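Local coordinates for protein NANS (YJHS), A 9-O-acetyl N-acetylneuraminic acid esterase (Escherichia coli O157:H7 EDL933, PDB 3PT5) that probably hydrolyses the 9-O-acetyl group of 9-O-acetyl-N-acetylneuraminic acid, a host sialic acid that the bacterium uses for growth, at residues E37-P42 / G292-A297; D85-H90 / T99-V104. All blocks are in the same frame, centred on the assembly; numbering follows the deposited sequence.

Interaction 1: E37-P42 / G292-A297; sequences EGLPLP and GYYGSA
E37-P42 and G292-A297 belong to two long loops of the SGNH hydrolase fold, lying side by side in nearly opposite directions (167° apart) and joined where L39 meets Y294. The joint is one main-chain hydrogen bond: L39 N donates to Y294 O, 2.9 Å away, with an N-H...O angle of 174°. No second main-chain bond follows; the rest is side chains and backbone in van der Waals contact. G292 and Y293 form a G1 beta bulge within their own loop. With CG anti to the backbone N (chi1 -165°), L39 lays its side chain alongside that of Y294; L39 CD2 lies at the ring edge, near its plane, 4.1 Å from Y294 CD2, and the same methyl of L39 is 3.3 Å from G292 O. The ring edge of Y293 faces L39 O in plane, Y293 CE1 being 3.3 Å from that oxygen, which is also gripped by R319. L41 crosses Y293 at about a right angle and puts CD1 4.0 Å from Y293 CD1, oblique to the ring. Further out, Y293 OH lies 3.3 Å from G38 CA but spends its hydrogen bond on D285, whose other carboxylate oxygen takes S296 N; a single aspartate thus fixes both the phenol and the backbone. Beyond the glycines, E37 CB touches S296 CB at 3.9 Å, while the E37 carboxylate turns to R309 and T305, and S296 OG to N280 O. One loop follows strand 20-28 and the other comes after strand 265-268, the last of the main sheet; helix 315-335 backs the joint, with R319 against L41 and Y293, and S315 bonded to G38 O.

Interaction 2: D85-H90 / T99-V104; sequences DMQSYH and TQYGTV
H90 and Y101 cross at a slant where two parts of the long loop between strand 73-75 and helix 107-114 of the SGNH fold close on each other. The first part is a string of tight turns: an Asx turn from D85, a type I turn from M86 to Y89, and an inverse gamma turn centred on Y89. H90 follows with CG anti to its carbonyl carbon (chi1 -51°), and at the edge of its ring ND1 accepts from G102 N at 3.0 Å, only 8° out of the ring plane. S88 O sits over the centre of the H90 ring, and H97 stacks with it, contacts that, with the ND1 bond, should restrict its rotation. Q87 runs extended beside Y101, pointing the same way, with its amide plane turned 65° from the phenol ring and NE2 3.9 Å from Y101 CE1. That NE2 is spent on C79 O and T61 O; Y101 OH and T77 OG1 are hydrogen-bonded. M86 and T103 also meet: M86 CB is 3.2 Å from T103 OG1, which bonds to A34 O. Between these side chains G102 CA makes a bent CA-H...O contact with Y89 O, 3.4 Å away.

Interaction 2 falls between the two segments of interaction 1 along the chain: 37-42 comes first, then 85-90 and 99-104, and 292-297 near the end. Their centres are about 11 Å apart, on the same side of the molecule, and they touch directly, G38 O packing on V104 CG2 at 3.6 Å and P42 on T99 and Q100. R299 joins them too, bonding E37 O and Y89 O, and helix 315-335 is common to both, taking V104 as well as L41 and Y293. The loops after strands 20-28, 73-75 and 265-268 therefore meet in one cluster; SGNH hydrolases carry their catalytic residues on loops of this kind, so it probably helps shape the region round the active site.

Interaction 1: E37-P42 / G292-A297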
# COMPACT_ATOMS: atom_id res chain seq x y z
N GLU A 37 -12.76 -2.82 -4.98
CA GLU A 37 -14.03 -3.50 -4.62
C GLU A 37 -14.42 -4.67 -5.52
O GLU A 37 -15.33 -5.44 -5.16
CB GLU A 37 -15.18 -2.49 -4.52
CG GLU A 37 -15.12 -1.65 -3.27
CD GLU A 37 -16.15 -0.54 -3.26
OE1 GLU A 37 -16.91 -0.34 -4.26
OE2 GLU A 37 -16.22 0.14 -2.24
N GLY A 38 -13.77 -4.82 -6.68
CA GLY A 38 -14.02 -5.96 -7.52
C GLY A 38 -13.46 -7.25 -6.90
O GLY A 38 -12.50 -7.22 -6.13
N LEU A 39 -14.05 -8.36 -7.31
CA LEU A 39 -13.78 -9.69 -6.75
C LEU A 39 -12.29 -10.09 -6.80
O LEU A 39 -11.65 -9.92 -7.82
CB LEU A 39 -14.61 -10.70 -7.54
CG LEU A 39 -14.77 -12.10 -6.95
CD1 LEU A 39 -15.49 -12.06 -5.58
CD2 LEU A 39 -15.53 -12.95 -7.94
N PRO A 40 -11.75 -10.63 -5.68
CA PRO A 40 -10.40 -11.22 -5.73
C PRO A 40 -10.35 -12.43 -6.64
O PRO A 40 -11.37 -13.12 -6.80
CB PRO A 40 -10.15 -11.67 -4.27
CG PRO A 40 -11.19 -10.90 -3.44
CD PRO A 40 -12.37 -10.84 -4.36
N LEU A 41 -9.19 -12.70 -7.23
CA LEU A 41 -9.08 -13.78 -8.19
C LEU A 41 -7.92 -14.66 -7.73
O LEU A 41 -6.85 -14.62 -8.34
CB LEU A 41 -8.82 -13.23 -9.61
CG LEU A 41 -9.91 -12.35 -10.21
CD1 LEU A 41 -9.48 -11.68 -11.50
CD2 LEU A 41 -11.14 -13.20 -10.40
N PRO A 42 -8.11 -15.42 -6.63
CA PRO A 42 -6.98 -16.09 -5.99
C PRO A 42 -6.34 -17.22 -6.80
O PRO A 42 -5.25 -17.65 -6.47
CB PRO A 42 -7.58 -16.65 -4.70
CG PRO A 42 -9.03 -16.76 -4.96
CD PRO A 42 -9.37 -15.64 -5.90
N GLY A 292 -14.20 -14.95 -14.38
CA GLY A 292 -14.95 -14.98 -13.13
C GLY A 292 -14.79 -13.69 -12.35
O GLY A 292 -15.15 -13.63 -11.16
N TYR A 293 -14.31 -12.65 -13.02
CA TYR A 293 -14.18 -11.32 -12.39
C TYR A 293 -15.50 -10.56 -12.45
O TYR A 293 -15.97 -10.20 -13.52
CB TYR A 293 -13.09 -10.49 -13.04
CG TYR A 293 -12.91 -9.16 -12.34
CD1 TYR A 293 -12.47 -9.10 -11.02
CD2 TYR A 293 -13.19 -7.97 -12.99
CE1 TYR A 293 -12.31 -7.88 -10.38
CE2 TYR A 293 -13.03 -6.75 -12.39
CZ TYR A 293 -12.58 -6.70 -11.06
OH TYR A 293 -12.46 -5.45 -10.44
N TYR A 294 -16.08 -10.29 -11.28
CA TYR A 294 -17.24 -9.42 -11.12
C TYR A 294 -16.76 -8.17 -10.37
O TYR A 294 -16.10 -8.28 -9.33
CB TYR A 294 -18.37 -10.16 -10.37
CG TYR A 294 -18.89 -11.35 -11.15
CD1 TYR A 294 -19.81 -11.19 -12.21
CD2 TYR A 294 -18.45 -12.64 -10.86
CE1 TYR A 294 -20.27 -12.26 -12.95
CE2 TYR A 294 -18.92 -13.75 -11.62
CZ TYR A 294 -19.82 -13.54 -12.65
OH TYR A 294 -20.25 -14.67 -13.37
N GLY A 295 -17.00 -7.03 -10.98
CA GLY A 295 -16.46 -5.75 -10.52
C GLY A 295 -17.34 -5.12 -9.47
O GLY A 295 -18.25 -5.75 -8.93
N SER A 296 -17.06 -3.86 -9.21
CA SER A 296 -17.67 -3.12 -8.10
C SER A 296 -19.16 -2.84 -8.24
O SER A 296 -19.82 -2.48 -7.25
CB SER A 296 -16.92 -1.82 -7.92
OG SER A 296 -17.13 -1.02 -9.08
N ALA A 297 -19.70 -3.02 -9.45
CA ALA A 297 -21.09 -2.70 -9.73
C ALA A 297 -22.03 -3.52 -8.85
O ALA A 297 -23.14 -3.08 -8.59
CB ALA A 297 -21.41 -2.95 -11.20

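Interaction 2: D85-H90 / T99-V104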
# COMPACT_ATOMS: atom_id res chain seq x y z
N ASP A 85 -7.93 -3.15 8.81
CA ASP A 85 -8.22 -4.51 8.37
C ASP A 85 -9.42 -4.55 7.43
O ASP A 85 -10.55 -4.29 7.85
CB ASP A 85 -8.48 -5.37 9.63
CG ASP A 85 -8.70 -6.85 9.33
OD1 ASP A 85 -8.91 -7.24 8.16
OD2 ASP A 85 -8.70 -7.64 10.31
N MET A 86 -9.16 -4.82 6.14
CA MET A 86 -10.22 -4.83 5.13
C MET A 86 -10.70 -6.24 4.78
O MET A 86 -11.51 -6.41 3.87
CB MET A 86 -9.73 -4.14 3.83
CG MET A 86 -9.23 -2.69 4.00
SD MET A 86 -10.45 -1.57 4.70
CE MET A 86 -11.49 -1.35 3.26
N GLN A 87 -10.20 -7.26 5.49
CA GLN A 87 -10.35 -8.64 5.05
C GLN A 87 -11.77 -9.17 5.13
O GLN A 87 -12.07 -10.18 4.50
CB GLN A 87 -9.39 -9.56 5.81
CG GLN A 87 -7.91 -9.20 5.64
CD GLN A 87 -7.06 -10.27 6.23
OE1 GLN A 87 -7.42 -10.85 7.27
NE2 GLN A 87 -5.92 -10.54 5.61
N SER A 88 -12.63 -8.49 5.88
CA SER A 88 -14.06 -8.83 5.97
C SER A 88 -14.99 -8.01 5.06
O SER A 88 -16.20 -8.21 5.05
CB SER A 88 -14.54 -8.80 7.43
OG SER A 88 -13.86 -9.78 8.21
N TYR A 89 -14.43 -7.10 4.25
CA TYR A 89 -15.24 -6.37 3.30
C TYR A 89 -15.47 -7.22 2.05
O TYR A 89 -15.01 -6.85 0.97
CB TYR A 89 -14.55 -5.07 2.91
CG TYR A 89 -14.66 -3.98 3.94
CD1 TYR A 89 -13.80 -3.94 5.03
CD2 TYR A 89 -15.61 -2.97 3.81
CE1 TYR A 89 -13.86 -2.91 5.98
CE2 TYR A 89 -15.68 -1.93 4.74
CZ TYR A 89 -14.83 -1.93 5.84
OH TYR A 89 -14.89 -0.91 6.78
N HIS A 90 -16.16 -8.35 2.19
CA HIS A 90 -16.30 -9.28 1.09
C HIS A 90 -17.16 -8.73 -0.02
O HIS A 90 -18.14 -7.99 0.22
CB HIS A 90 -16.94 -10.61 1.54
CG HIS A 90 -16.28 -11.22 2.73
ND1 HIS A 90 -14.91 -11.33 2.86
CD2 HIS A 90 -16.81 -11.78 3.85
CE1 HIS A 90 -14.62 -11.90 4.02
NE2 HIS A 90 -15.76 -12.21 4.62
N THR A 99 -10.53 -17.77 0.66
CA THR A 99 -9.61 -17.41 -0.42
C THR A 99 -9.98 -16.11 -1.12
O THR A 99 -9.08 -15.41 -1.61
CB THR A 99 -9.58 -18.49 -1.50
OG1 THR A 99 -10.89 -18.65 -2.05
CG2 THR A 99 -9.06 -19.82 -0.93
N GLN A 100 -11.28 -15.82 -1.19
CA GLN A 100 -11.79 -14.63 -1.91
C GLN A 100 -12.34 -13.56 -0.96
O GLN A 100 -13.29 -12.85 -1.30
CB GLN A 100 -12.93 -15.01 -2.86
CG GLN A 100 -12.53 -15.83 -4.04
CD GLN A 100 -13.70 -16.08 -4.99
OE1 GLN A 100 -14.70 -16.64 -4.58
NE2 GLN A 100 -13.56 -15.65 -6.26
N TYR A 101 -11.72 -13.44 0.20
CA TYR A 101 -12.15 -12.52 1.24
C TYR A 101 -11.79 -11.07 0.91
O TYR A 101 -10.77 -10.81 0.30
CB TYR A 101 -11.49 -12.88 2.58
CG TYR A 101 -9.99 -13.14 2.50
CD1 TYR A 101 -9.07 -12.10 2.68
CD2 TYR A 101 -9.49 -14.40 2.24
CE1 TYR A 101 -7.71 -12.31 2.59
CE2 TYR A 101 -8.13 -14.63 2.14
CZ TYR A 101 -7.24 -13.58 2.32
OH TYR A 101 -5.89 -13.80 2.24
N GLY A 102 -12.63 -10.14 1.33
CA GLY A 102 -12.20 -8.75 1.38
C GLY A 102 -12.05 -8.02 0.06
O GLY A 102 -12.59 -8.41 -0.98
N THR A 103 -11.33 -6.92 0.14
CA THR A 103 -11.05 -6.06 -1.00
C THR A 103 -9.65 -6.37 -1.54
O THR A 103 -8.94 -7.21 -1.01
CB THR A 103 -11.07 -4.61 -0.53
OG1 THR A 103 -10.41 -4.54 0.74
CG2 THR A 103 -12.52 -4.14 -0.43
N VAL A 104 -9.28 -5.69 -2.63
CA VAL A 104 -8.02 -6.01 -3.31
C VAL A 104 -7.06 -4.82 -3.26
O VAL A 104 -7.47 -3.70 -3.58
CB VAL A 104 -8.28 -6.38 -4.77
CG1 VAL A 104 -7.00 -6.63 -5.55
CG2 VAL A 104 -9.17 -7.65 -4.83